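Local coordinates for endo-beta-mannanase (Opitutaceae bacterium TAV5, PDB 7BOB), which hydrolyses beta-1,4-linked mannosides as a homotrimeric exo-beta-1,4-mannosidase of glycoside hydrolase family 5, at residues 528-533 and 537-542; 499-504 and 518-523; 312-317 and 355-360; 280-285 and 301-306. All coordinates share one frame; numbering follows the deposited sequence.

Overall arrangement
The four contacts fall into two pairs, one in the barrel domain and one in the C-terminal domain. Contacts 4 and 3 come first in sequence, with centres 9 Å apart, and lie on the neighbouring strands 277-282 and 311-316 of the eight-stranded parallel sheet, the barrel of family 5; helices 292-309 and 352-364 pack against them. Contacts 2 and 1 follow in the C-terminal domain, 11 Å apart between centres, and touch through Thr533 with Thr503 and Pro539 with Ile523. Between the pairs the distance is 40 to 50 Å, centre to centre. The first pair thus builds the barrel wall, whereas the second lies at the edge of the C-terminal domain, where contact 2, though not contact 1, meets another subunit.

Contact 1: residues 528-533 and 537-542; sequences AQILMT and GSPLVL
Met532 and Val541 lie side by side on one surface of a short antiparallel hairpin, and the tight part of this contact is the buried Val541 and Leu542 with the doubly bonded carbonyls beside them. SD of Met532 rests 3.8 Å from CG2 of Val541; the chain of Met532 bends at its last torsion (chi3 47°), which brings CE over the same methyl. Leu531 forms the exposed flank of this surface, running alongside Val541 with CD2 3.9 Å from CG1. Beneath them the backbone is doubly bulged. Val541 O receives two amides, Leu531 N at 2.7 Å and Met532 N, the latter in the carbonyl plane and on a lone pair. Met532 O in turn accepts from Leu540 N at 3.0 Å and from Val541 N, both arriving from the same face of its carbonyl plane. Two carbonyls therefore carry all four hydrogen bonds between the segments, each gripped twice.

The solvent side is made by Leu531, by Ile530 on the opposite face and by the turn end. The exposed Ile530 lays CD1 obliquely against CG of Pro539 at 3.6 Å, while its CG1 is 4.1 Å from CD2 of the buried Leu542. Toward the turn, CA of Thr533 makes a CH...O contact with Ser538 O at 3.1 Å.

Leu540 and Met532 touch strand 501-505, and Ile523 of strand 520-525 lies on Pro539 and Leu542. Strand 529-533 forms an outer edge of the mixed sheet, and two successive register shifts mark the hairpin as one built on classic beta bulges.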
loop_
_atom_site.group_PDB
_atom_site.type_symbol
_atom_site.label_atom_id
_atom_site.label_comp_id
_atom_site.label_asym_id
_atom_site.label_seq_id
_atom_site.Cartn_x
_atom_site.Cartn_y
_atom_site.Cartn_z
ATOM N N ALA A 528 4.635 10.092 40.916
ATOM C CA ALA A 528 4.305 11.285 40.154
ATOM C C ALA A 528 3.064 11.963 40.720
ATOM O O ALA A 528 2.182 11.322 41.304
ATOM C CB ALA A 528 4.087 10.955 38.678
ATOM N N GLN A 529 3.015 13.278 40.540
ATOM C CA GLN A 529 1.840 14.093 40.795
ATOM C C GLN A 529 1.036 14.241 39.512
ATOM O O GLN A 529 1.589 14.252 38.408
ATOM C CB GLN A 529 2.231 15.487 41.304
ATOM C CG GLN A 529 3.055 15.539 42.617
ATOM C CD GLN A 529 4.538 15.155 42.449
ATOM O OE1 GLN A 529 4.932 14.027 42.770
ATOM N NE2 GLN A 529 5.362 16.098 41.958
ATOM N N ILE A 530 -0.275 14.361 39.659
ATOM C CA ILE A 530 -1.161 14.523 38.515
ATOM C C ILE A 530 -1.278 16.017 38.232
ATOM O O ILE A 530 -1.957 16.748 38.955
ATOM C CB ILE A 530 -2.525 13.874 38.774
ATOM C CG1 ILE A 530 -2.378 12.351 38.732
ATOM C CG2 ILE A 530 -3.554 14.330 37.751
ATOM C CD1 ILE A 530 -3.585 11.607 39.292
ATOM N N LEU A 531 -0.606 16.476 37.182
ATOM C CA LEU A 531 -0.608 17.903 36.886
ATOM C C LEU A 531 -1.883 18.336 36.167
ATOM O O LEU A 531 -2.373 19.449 36.400
ATOM C CB LEU A 531 0.632 18.259 36.072
ATOM C CG LEU A 531 1.058 19.719 35.938
ATOM C CD1 LEU A 531 1.796 20.205 37.177
ATOM C CD2 LEU A 531 1.949 19.880 34.696
ATOM N N MET A 532 -2.441 17.480 35.315
ATOM C CA MET A 532 -3.661 17.787 34.581
ATOM C C MET A 532 -4.458 16.505 34.408
ATOM O O MET A 532 -3.898 15.406 34.363
ATOM C CB MET A 532 -3.380 18.396 33.200
ATOM C CG MET A 532 -2.838 19.805 33.216
ATOM S SD MET A 532 -2.153 20.298 31.613
ATOM C CE MET A 532 -3.476 19.738 30.519
ATOM N N THR A 533 -5.768 16.658 34.287
ATOM C CA THR A 533 -6.667 15.549 34.031
ATOM C C THR A 533 -7.399 15.847 32.740
ATOM O O THR A 533 -7.468 16.998 32.305
ATOM C CB THR A 533 -7.686 15.360 35.180
ATOM O OG1 THR A 533 -8.274 16.629 35.514
ATOM C CG2 THR A 533 -7.000 14.803 36.419
ATOM N N GLY A 537 -11.921 13.409 34.386
ATOM C CA GLY A 537 -11.313 13.169 35.689
ATOM C C GLY A 537 -10.000 12.398 35.725
ATOM O O GLY A 537 -9.312 12.441 36.750
ATOM N N SER A 538 -9.605 11.656 34.593
ATOM C CA SER A 538 -8.464 10.743 34.657
ATOM C C SER A 538 -7.134 11.448 34.338
ATOM O O SER A 538 -7.108 12.483 33.655
ATOM C CB SER A 538 -8.679 9.572 33.700
ATOM O OG SER A 538 -8.574 9.983 32.348
ATOM N N PRO A 539 -6.018 10.912 34.840
ATOM C CA PRO A 539 -4.724 11.580 34.657
ATOM C C PRO A 539 -4.332 11.662 33.189
ATOM O O PRO A 539 -4.443 10.687 32.445
ATOM C CB PRO A 539 -3.755 10.694 35.450
ATOM C CG PRO A 539 -4.646 9.883 36.373
ATOM C CD PRO A 539 -5.880 9.662 35.605
ATOM N N LEU A 540 -3.862 12.852 32.781
ATOM C CA LEU A 540 -3.407 13.124 31.422
ATOM C C LEU A 540 -1.993 13.699 31.355
ATOM O O LEU A 540 -1.244 13.341 30.443
ATOM C CB LEU A 540 -4.398 14.064 30.719
ATOM C CG LEU A 540 -4.034 14.355 29.264
ATOM C CD1 LEU A 540 -3.930 13.050 28.469
ATOM C CD2 LEU A 540 -5.026 15.318 28.620
ATOM N N VAL A 541 -1.610 14.576 32.288
ATOM C CA VAL A 541 -0.234 15.068 32.396
ATOM C C VAL A 541 0.280 14.775 33.802
ATOM O O VAL A 541 -0.330 15.195 34.794
ATOM C CB VAL A 541 -0.110 16.572 32.086
ATOM C CG1 VAL A 541 1.347 16.992 32.173
ATOM C CG2 VAL A 541 -0.668 16.907 30.700
ATOM N N LEU A 542 1.391 14.058 33.886
ATOM C CA LEU A 542 2.066 13.779 35.144
ATOM C C LEU A 542 3.323 14.634 35.284
ATOM O O LEU A 542 3.905 15.094 34.294
ATOM C CB LEU A 542 2.452 12.304 35.243
ATOM C CG LEU A 542 1.423 11.252 34.871
ATOM C CD1 LEU A 542 2.014 9.861 35.078
ATOM C CD2 LEU A 542 0.149 11.432 35.703
#

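Contact 2: residues 499-504 and 518-523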
loop_
_atom_site.group_PDB
_atom_site.type_symbol
_atom_site.label_atom_id
_atom_site.label_comp_id
_atom_site.label_asym_id
_atom_site.label_seq_id
_atom_site.Cartn_x
_atom_site.Cartn_y
_atom_site.Cartn_z
ATOM N N THR A 499 -10.265 6.880 22.947
ATOM C CA THR A 499 -11.150 7.984 22.622
ATOM C C THR A 499 -10.496 9.307 22.997
ATOM O O THR A 499 -9.594 9.342 23.838
ATOM C CB THR A 499 -12.475 7.815 23.363
ATOM O OG1 THR A 499 -12.221 7.733 24.776
ATOM C CG2 THR A 499 -13.185 6.573 22.879
ATOM N N PRO A 500 -10.942 10.415 22.399
ATOM C CA PRO A 500 -10.237 11.694 22.595
ATOM C C PRO A 500 -10.171 12.119 24.054
ATOM O O PRO A 500 -11.077 11.862 24.850
ATOM C CB PRO A 500 -11.065 12.683 21.769
ATOM C CG PRO A 500 -11.626 11.863 20.683
ATOM C CD PRO A 500 -11.943 10.509 21.319
ATOM N N ALA A 501 -9.068 12.764 24.407
ATOM C CA ALA A 501 -8.899 13.342 25.727
ATOM C C ALA A 501 -9.047 14.848 25.586
ATOM O O ALA A 501 -8.361 15.466 24.762
ATOM C CB ALA A 501 -7.551 12.967 26.335
ATOM N N ILE A 502 -9.963 15.423 26.362
ATOM C CA ILE A 502 -10.241 16.853 26.357
ATOM C C ILE A 502 -9.749 17.423 27.678
ATOM O O ILE A 502 -9.916 16.798 28.728
ATOM C CB ILE A 502 -11.744 17.125 26.155
ATOM C CG1 ILE A 502 -12.219 16.443 24.876
ATOM C CG2 ILE A 502 -12.036 18.629 26.148
ATOM C CD1 ILE A 502 -13.538 16.947 24.392
ATOM N N THR A 503 -9.128 18.596 27.628
ATOM C CA THR A 503 -8.415 19.106 28.789
ATOM C C THR A 503 -8.299 20.627 28.678
ATOM O O THR A 503 -8.830 21.248 27.754
ATOM C CB THR A 503 -7.038 18.437 28.906
ATOM O OG1 THR A 503 -6.461 18.743 30.184
ATOM C CG2 THR A 503 -6.103 18.936 27.788
ATOM N N ALA A 504 -7.585 21.224 29.634
ATOM C CA ALA A 504 -7.365 22.669 29.630
ATOM C C ALA A 504 -6.134 22.993 30.460
ATOM O O ALA A 504 -6.032 22.545 31.606
ATOM C CB ALA A 504 -8.579 23.421 30.195
ATOM N N GLY A 518 -1.709 4.127 18.741
ATOM C CA GLY A 518 -3.143 3.944 18.738
ATOM C C GLY A 518 -3.721 3.430 20.034
ATOM O O GLY A 518 -4.908 3.081 20.067
ATOM N N MET A 519 -2.925 3.364 21.104
ATOM C CA MET A 519 -3.385 2.813 22.370
ATOM C C MET A 519 -3.288 3.866 23.470
ATOM O O MET A 519 -2.389 4.724 23.476
ATOM C CB MET A 519 -2.578 1.582 22.768
ATOM C CG MET A 519 -2.819 0.413 21.833
ATOM S SD MET A 519 -2.068 -1.110 22.414
ATOM C CE MET A 519 -0.316 -0.769 22.125
ATOM N N ARG A 520 -4.230 3.781 24.397
ATOM C CA ARG A 520 -4.299 4.649 25.549
ATOM C C ARG A 520 -4.267 3.798 26.812
ATOM O O ARG A 520 -4.758 2.665 26.826
ATOM C CB ARG A 520 -5.557 5.499 25.480
ATOM C CG ARG A 520 -5.543 6.669 26.396
ATOM C CD ARG A 520 -6.600 7.643 25.999
ATOM N NE ARG A 520 -6.814 8.607 27.065
ATOM C CZ ARG A 520 -7.906 9.341 27.186
ATOM N NH1 ARG A 520 -8.897 9.205 26.305
ATOM N NH2 ARG A 520 -8.005 10.202 28.187
ATOM N N VAL A 521 -3.673 4.342 27.874
ATOM C CA VAL A 521 -3.444 3.572 29.089
ATOM C C VAL A 521 -4.062 4.300 30.266
ATOM O O VAL A 521 -4.162 5.530 30.284
ATOM C CB VAL A 521 -1.950 3.313 29.378
ATOM C CG1 VAL A 521 -1.397 2.275 28.410
ATOM C CG2 VAL A 521 -1.169 4.621 29.345
ATOM N N ARG A 522 -4.475 3.512 31.252
ATOM C CA ARG A 522 -4.867 4.008 32.563
ATOM C C ARG A 522 -3.695 3.800 33.520
ATOM O O ARG A 522 -3.209 2.674 33.688
ATOM C CB ARG A 522 -6.112 3.277 33.057
ATOM C CG ARG A 522 -6.750 3.934 34.247
ATOM C CD ARG A 522 -7.232 2.917 35.267
ATOM N NE ARG A 522 -8.513 2.328 34.899
ATOM C CZ ARG A 522 -9.512 2.126 35.759
ATOM N NH1 ARG A 522 -9.374 2.469 37.034
ATOM N NH2 ARG A 522 -10.651 1.583 35.347
ATOM N N ILE A 523 -3.233 4.873 34.140
ATOM C CA ILE A 523 -2.054 4.773 34.983
ATOM C C ILE A 523 -2.450 4.843 36.452
ATOM O O ILE A 523 -3.528 5.308 36.820
ATOM C CB ILE A 523 -1.013 5.850 34.639
ATOM C CG1 ILE A 523 -1.634 7.245 34.720
ATOM C CG2 ILE A 523 -0.426 5.567 33.221
ATOM C CD1 ILE A 523 -1.461 7.935 36.060
HETATM O O HOH W 1 -10.935 11.037 27.746
#
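Thr499 and Arg520 have the nearest CA atoms of the two segments, 8.2 Å apart, so the segments exchange no strand-to-strand bonds and a single long side chain spans the gap. Arg520 sends CG anti to the backbone N (chi1 -164°) and stays extended as far as NE, which carries its guanidinium group across to the other segment. NH1 ends 2.6 Å from Thr499 O, which lies at the edge of the group, near its plane. Over one face sits the methyl of Ala501, with CB 3.4 Å from NH2 and 3.7 Å from CZ of Arg520. A water in the guanidinium plane accepts from Arg520 NH2 at 3.1 Å and lies 3.0 Å from Pro500 O, to which it can donate, making a second, indirect link to the same loop.

In the C-terminal domain this ties together two separate antiparallel pairs: strand 501-505 belongs to the hairpin with 508-512, whereas 520-525 runs beside 490-496. Asp534 forms a salt bridge with NH2 of Arg520, which probably offsets the cost of having Arg496, also positively charged, close to NH1. A leucine in place of Arg520 would remove the guanidinium group, and would probably leave Asp534 without its mate and the water with no NH2 group to hold it against Pro500. On either side of Arg520 in sequence, the segment meets another copy of the protein: Met519 packs on Asn246 of the second subunit and Arg522 on His294 of that subunit.

Contact 3: residues 312-317 and 355-360; sequences NGYLWW and VEFARA
Phe357 presents its edge to the face of Tyr314, a T-shaped pair of buried rings whose planes stand at 85° with centroids 4.9 Å apart. The leading atom is CE2 of Phe357, which is poised 3.6 Å above the plane of the Tyr314 ring and over its centre, almost equally distant from all six carbons. CZ follows along the same edge and reaches CZ of Tyr314 at 3.8 Å, toward the phenol end. Such a meeting sets the slightly positive ring hydrogens of the phenylalanine against the pi cloud of the tyrosine, and no hydrogen bond crosses between the segments.

The torsions explain how rings on such different supports meet. CG of Phe357 lies anti to the backbone N (chi1 173°), directing the ring off helix 352-364 toward the sheet. Tyr314 instead has CG anti to its carbonyl carbon, and its ring stands out from strand 311-316. The nearest CA atoms, of Tyr314 and Ala358, are 7.8 Å apart, and the two rings fill the interval.

A second shell fixes both partners. Arg307 of helix 292-309 touches both side chains, Leu303 of the same helix rests on Phe357, and Leu279 and Phe282 lie against Tyr314. The backbone of Tyr314 is hydrogen-bonded to Pro19 and Gly21, that of Leu315 to Leu279 and Phe282. Strand 311-316, the last of the barrel, is thus flanked by strands 20-23 and 277-282, with helices 292-309 and 352-364 packed outside it.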
loop_
_atom_site.group_PDB
_atom_site.type_symbol
_atom_site.label_atom_id
_atom_site.label_comp_id
_atom_site.label_asym_id
_atom_site.label_seq_id
_atom_site.Cartn_x
_atom_site.Cartn_y
_atom_site.Cartn_z
ATOM N N ASN A 312 28.119 25.334 6.605
ATOM C CA ASN A 312 29.453 25.872 6.350
ATOM C C ASN A 312 29.610 26.427 4.941
ATOM O O ASN A 312 30.740 26.653 4.498
ATOM C CB ASN A 312 30.532 24.822 6.648
ATOM C CG ASN A 312 30.424 23.587 5.771
ATOM O OD1 ASN A 312 29.762 23.602 4.732
ATOM N ND2 ASN A 312 31.090 22.505 6.183
ATOM N N GLY A 313 28.515 26.664 4.230
ATOM C CA GLY A 313 28.589 27.135 2.858
ATOM C C GLY A 313 27.228 27.096 2.196
ATOM O O GLY A 313 26.315 26.433 2.701
ATOM N N TYR A 314 27.066 27.820 1.087
ATOM C CA TYR A 314 25.744 28.122 0.537
ATOM C C TYR A 314 25.842 28.167 -0.977
ATOM O O TYR A 314 26.544 29.024 -1.525
ATOM C CB TYR A 314 25.195 29.457 1.079
ATOM C CG TYR A 314 25.349 29.585 2.575
ATOM C CD1 TYR A 314 24.296 29.275 3.449
ATOM C CD2 TYR A 314 26.559 30.005 3.120
ATOM C CE1 TYR A 314 24.461 29.379 4.818
ATOM C CE2 TYR A 314 26.733 30.101 4.469
ATOM C CZ TYR A 314 25.691 29.792 5.320
ATOM O OH TYR A 314 25.915 29.914 6.670
ATOM N N LEU A 315 25.131 27.263 -1.645
ATOM C CA LEU A 315 25.132 27.172 -3.101
ATOM C C LEU A 315 23.696 27.207 -3.602
ATOM O O LEU A 315 22.891 26.333 -3.262
ATOM C CB LEU A 315 25.834 25.896 -3.585
ATOM C CG LEU A 315 27.281 25.708 -3.121
ATOM C CD1 LEU A 315 27.831 24.398 -3.646
ATOM C CD2 LEU A 315 28.127 26.878 -3.589
ATOM N N TRP A 316 23.387 28.210 -4.408
ATOM C CA TRP A 316 22.046 28.403 -4.920
ATOM C C TRP A 316 21.740 27.428 -6.060
ATOM O O TRP A 316 22.631 27.016 -6.808
ATOM C CB TRP A 316 21.909 29.848 -5.383
ATOM C CG TRP A 316 20.729 30.126 -6.222
ATOM C CD1 TRP A 316 20.640 30.019 -7.580
ATOM C CD2 TRP A 316 19.463 30.598 -5.769
ATOM N NE1 TRP A 316 19.393 30.401 -8.000
ATOM C CE2 TRP A 316 18.647 30.755 -6.904
ATOM C CE3 TRP A 316 18.944 30.918 -4.511
ATOM C CZ2 TRP A 316 17.323 31.193 -6.819
ATOM C CZ3 TRP A 316 17.633 31.361 -4.427
ATOM C CH2 TRP A 316 16.842 31.504 -5.575
ATOM N N TRP A 317 20.458 27.061 -6.188
ATOM C CA TRP A 317 19.956 26.305 -7.338
ATOM C C TRP A 317 18.959 27.163 -8.107
ATOM O O TRP A 317 17.919 27.525 -7.562
ATOM C CB TRP A 317 19.262 24.984 -6.932
ATOM C CG TRP A 317 19.034 24.202 -8.191
ATOM C CD1 TRP A 317 18.088 24.446 -9.156
ATOM C CD2 TRP A 317 19.853 23.140 -8.691
ATOM N NE1 TRP A 317 18.263 23.580 -10.221
ATOM C CE2 TRP A 317 19.335 22.767 -9.959
ATOM C CE3 TRP A 317 20.954 22.445 -8.181
ATOM C CZ2 TRP A 317 19.899 21.749 -10.730
ATOM C CZ3 TRP A 317 21.523 21.425 -8.961
ATOM C CH2 TRP A 317 20.994 21.096 -10.214
ATOM N N VAL A 355 23.253 37.565 -2.868
ATOM C CA VAL A 355 24.532 38.186 -3.200
ATOM C C VAL A 355 25.070 38.943 -1.995
ATOM O O VAL A 355 26.248 38.822 -1.641
ATOM C CB VAL A 355 24.395 39.103 -4.428
ATOM C CG1 VAL A 355 25.730 39.825 -4.712
ATOM C CG2 VAL A 355 23.954 38.298 -5.648
ATOM N N GLU A 356 24.196 39.705 -1.325
ATOM C CA GLU A 356 24.624 40.486 -0.166
ATOM C C GLU A 356 25.044 39.557 0.964
ATOM O O GLU A 356 26.081 39.773 1.611
ATOM C CB GLU A 356 23.499 41.439 0.266
ATOM C CG GLU A 356 23.759 42.245 1.549
ATOM C CD GLU A 356 22.474 42.774 2.201
ATOM O OE1 GLU A 356 21.476 42.995 1.468
ATOM O OE2 GLU A 356 22.448 42.949 3.451
ATOM N N PHE A 357 24.277 38.480 1.175
ATOM C CA PHE A 357 24.596 37.536 2.241
ATOM C C PHE A 357 25.910 36.810 1.960
ATOM O O PHE A 357 26.697 36.560 2.880
ATOM C CB PHE A 357 23.435 36.538 2.417
ATOM C CG PHE A 357 23.732 35.413 3.377
ATOM C CD1 PHE A 357 23.399 35.525 4.721
ATOM C CD2 PHE A 357 24.333 34.229 2.931
ATOM C CE1 PHE A 357 23.665 34.476 5.611
ATOM C CE2 PHE A 357 24.605 33.177 3.810
ATOM C CZ PHE A 357 24.272 33.305 5.153
ATOM N N ALA A 358 26.151 36.434 0.701
ATOM C CA ALA A 358 27.398 35.747 0.397
ATOM C C ALA A 358 28.594 36.660 0.634
ATOM O O ALA A 358 29.627 36.220 1.152
ATOM C CB ALA A 358 27.406 35.251 -1.044
ATOM N N ARG A 359 28.479 37.927 0.240
ATOM C CA ARG A 359 29.573 38.864 0.472
ATOM C C ARG A 359 29.776 39.091 1.964
ATOM O O ARG A 359 30.910 39.061 2.447
ATOM C CB ARG A 359 29.314 40.171 -0.283
ATOM C CG ARG A 359 29.292 39.960 -1.837
ATOM C CD ARG A 359 30.168 40.988 -2.608
ATOM N NE ARG A 359 29.886 41.032 -4.052
ATOM C CZ ARG A 359 28.905 41.754 -4.595
ATOM N NH1 ARG A 359 28.111 42.480 -3.810
ATOM N NH2 ARG A 359 28.719 41.759 -5.914
ATOM N N ALA A 360 28.681 39.208 2.724
ATOM C CA ALA A 360 28.790 39.275 4.181
ATOM C C ALA A 360 29.510 38.054 4.743
ATOM O O ALA A 360 30.426 38.180 5.567
ATOM C CB ALA A 360 27.402 39.404 4.800
#

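Contact 4: residues 280-285 and 301-306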
loop_
_atom_site.group_PDB
_atom_site.type_symbol
_atom_site.label_atom_id
_atom_site.label_comp_id
_atom_site.label_asym_id
_atom_site.label_seq_id
_atom_site.Cartn_x
_atom_site.Cartn_y
_atom_site.Cartn_z
ATOM N N GLN A 280 24.291 22.624 0.235
ATOM C CA GLN A 280 24.798 22.413 -1.119
ATOM C C GLN A 280 23.817 22.843 -2.199
ATOM O O GLN A 280 24.224 23.052 -3.354
ATOM C CB GLN A 280 25.144 20.947 -1.302
ATOM C CG GLN A 280 25.920 20.626 -2.572
ATOM C CD GLN A 280 26.145 19.156 -2.680
ATOM O OE1 GLN A 280 25.214 18.368 -2.484
ATOM N NE2 GLN A 280 27.382 18.761 -2.961
ATOM N N GLU A 281 22.541 22.980 -1.842
ATOM C CA GLU A 281 21.486 23.408 -2.752
ATOM C C GLU A 281 20.436 24.109 -1.913
ATOM O O GLU A 281 19.923 23.519 -0.956
ATOM C CB GLU A 281 20.801 22.235 -3.468
ATOM C CG GLU A 281 21.516 21.595 -4.626
ATOM C CD GLU A 281 20.645 20.486 -5.252
ATOM O OE1 GLU A 281 19.393 20.539 -5.100
ATOM O OE2 GLU A 281 21.210 19.550 -5.849
ATOM N N PHE A 282 20.084 25.329 -2.296
ATOM C CA PHE A 282 18.897 25.949 -1.751
ATOM C C PHE A 282 18.324 26.841 -2.834
ATOM O O PHE A 282 19.058 27.339 -3.689
ATOM C CB PHE A 282 19.215 26.739 -0.474
ATOM C CG PHE A 282 19.905 28.022 -0.747
ATOM C CD1 PHE A 282 21.268 28.045 -1.014
ATOM C CD2 PHE A 282 19.185 29.207 -0.795
ATOM C CE1 PHE A 282 21.909 29.249 -1.288
ATOM C CE2 PHE A 282 19.813 30.406 -1.077
ATOM C CZ PHE A 282 21.180 30.431 -1.319
ATOM N N GLY A 283 17.013 27.027 -2.813
ATOM C CA GLY A 283 16.390 27.829 -3.850
ATOM C C GLY A 283 14.999 28.231 -3.437
ATOM O O GLY A 283 14.446 27.694 -2.475
ATOM N N THR A 284 14.451 29.209 -4.153
ATOM C CA THR A 284 13.070 29.589 -3.885
ATOM C C THR A 284 12.079 28.925 -4.820
ATOM O O THR A 284 10.889 28.899 -4.498
ATOM C CB THR A 284 12.867 31.105 -3.985
ATOM O OG1 THR A 284 13.253 31.543 -5.294
ATOM C CG2 THR A 284 13.670 31.843 -2.903
ATOM N N ILE A 285 12.543 28.402 -5.965
ATOM C CA ILE A 285 11.706 27.747 -6.972
ATOM C C ILE A 285 10.861 28.787 -7.697
ATOM O O ILE A 285 10.954 28.944 -8.918
ATOM C CB ILE A 285 10.811 26.635 -6.373
ATOM C CG1 ILE A 285 11.672 25.550 -5.717
ATOM C CG2 ILE A 285 9.894 26.033 -7.476
ATOM C CD1 ILE A 285 12.601 24.824 -6.725
ATOM N N ALA A 301 15.182 35.354 5.896
ATOM C CA ALA A 301 14.993 34.522 7.073
ATOM C C ALA A 301 15.868 33.264 7.028
ATOM O O ALA A 301 16.590 32.965 7.986
ATOM C CB ALA A 301 13.512 34.145 7.221
ATOM N N ILE A 302 15.839 32.517 5.927
ATOM C CA ILE A 302 16.407 31.175 6.009
ATOM C C ILE A 302 17.929 31.178 6.001
ATOM O O ILE A 302 18.543 30.310 6.633
ATOM C CB ILE A 302 15.853 30.283 4.889
ATOM C CG1 ILE A 302 16.215 30.859 3.532
ATOM C CG2 ILE A 302 14.334 30.096 5.059
ATOM C CD1 ILE A 302 16.821 29.823 2.616
ATOM N N LEU A 303 18.572 32.138 5.307
ATOM C CA LEU A 303 20.033 32.109 5.226
ATOM C C LEU A 303 20.690 32.379 6.575
ATOM O O LEU A 303 21.564 31.589 6.977
ATOM C CB LEU A 303 20.518 33.076 4.143
ATOM C CG LEU A 303 20.116 32.635 2.733
ATOM C CD1 LEU A 303 20.549 33.688 1.703
ATOM C CD2 LEU A 303 20.719 31.256 2.412
ATOM N N PRO A 304 20.346 33.444 7.324
ATOM C CA PRO A 304 20.942 33.573 8.671
ATOM C C PRO A 304 20.582 32.402 9.584
ATOM O O PRO A 304 21.442 31.925 10.340
ATOM C CB PRO A 304 20.384 34.913 9.189
ATOM C CG PRO A 304 19.920 35.655 7.965
ATOM C CD PRO A 304 19.464 34.584 6.997
ATOM N N ALA A 305 19.346 31.896 9.513
ATOM C CA ALA A 305 18.999 30.728 10.318
ATOM C C ALA A 305 19.836 29.510 9.924
ATOM O O ALA A 305 20.331 28.776 10.789
ATOM C CB ALA A 305 17.504 30.430 10.199
ATOM N N CYS A 306 20.026 29.280 8.622
ATOM C CA CYS A 306 20.923 28.198 8.225
ATOM C C CYS A 306 22.327 28.417 8.750
ATOM O O CYS A 306 22.992 27.460 9.164
ATOM C CB CYS A 306 20.928 28.028 6.713
ATOM S SG CYS A 306 19.396 27.211 6.228
#
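The ring of Phe282 carries CD2 of Leu303 over one face, a CH-pi contact in which the methyl stands 4.0 Å from the ring centroid and 24° off its normal. The methyl is displaced toward the rim, nearest to CE2 of Phe282 at 3.7 Å. CD1 of Ile302 approaches obliquely, 4.2 Å from CD2 of Phe282. Two further aromatic groups, Phe354 and Trp316, pair with the same ring edge-to-face.

Phe282 sets CG between the backbone N and the carbonyl carbon (chi1 75°), and the ring leaves strand 277-282 toward helix 292-309. The helix meets it with neighbouring residues just where it is kinked: Pro304 follows Leu303 and has no amide hydrogen to give to the preceding turn. Strand, helix and strand 311-316 form one beta-alpha-beta unit of the barrel, and the backbone of Phe282 is hydrogen-bonded to Leu315 and Trp317.

An alanine at Phe282 would take away the whole ring, and would probably open a gap beneath Leu303 and Ile302 while leaving Phe354 and Trp316 without their aromatic partner. Next in the strand, Glu281 meets Arg58 and Tyr242, near the strand end where family 5 enzymes usually carry their nucleophile. Across to the helix, by contrast, everything that meets is hydrocarbon, so fit and dispersion, not directional bonds, hold strand and helix together here.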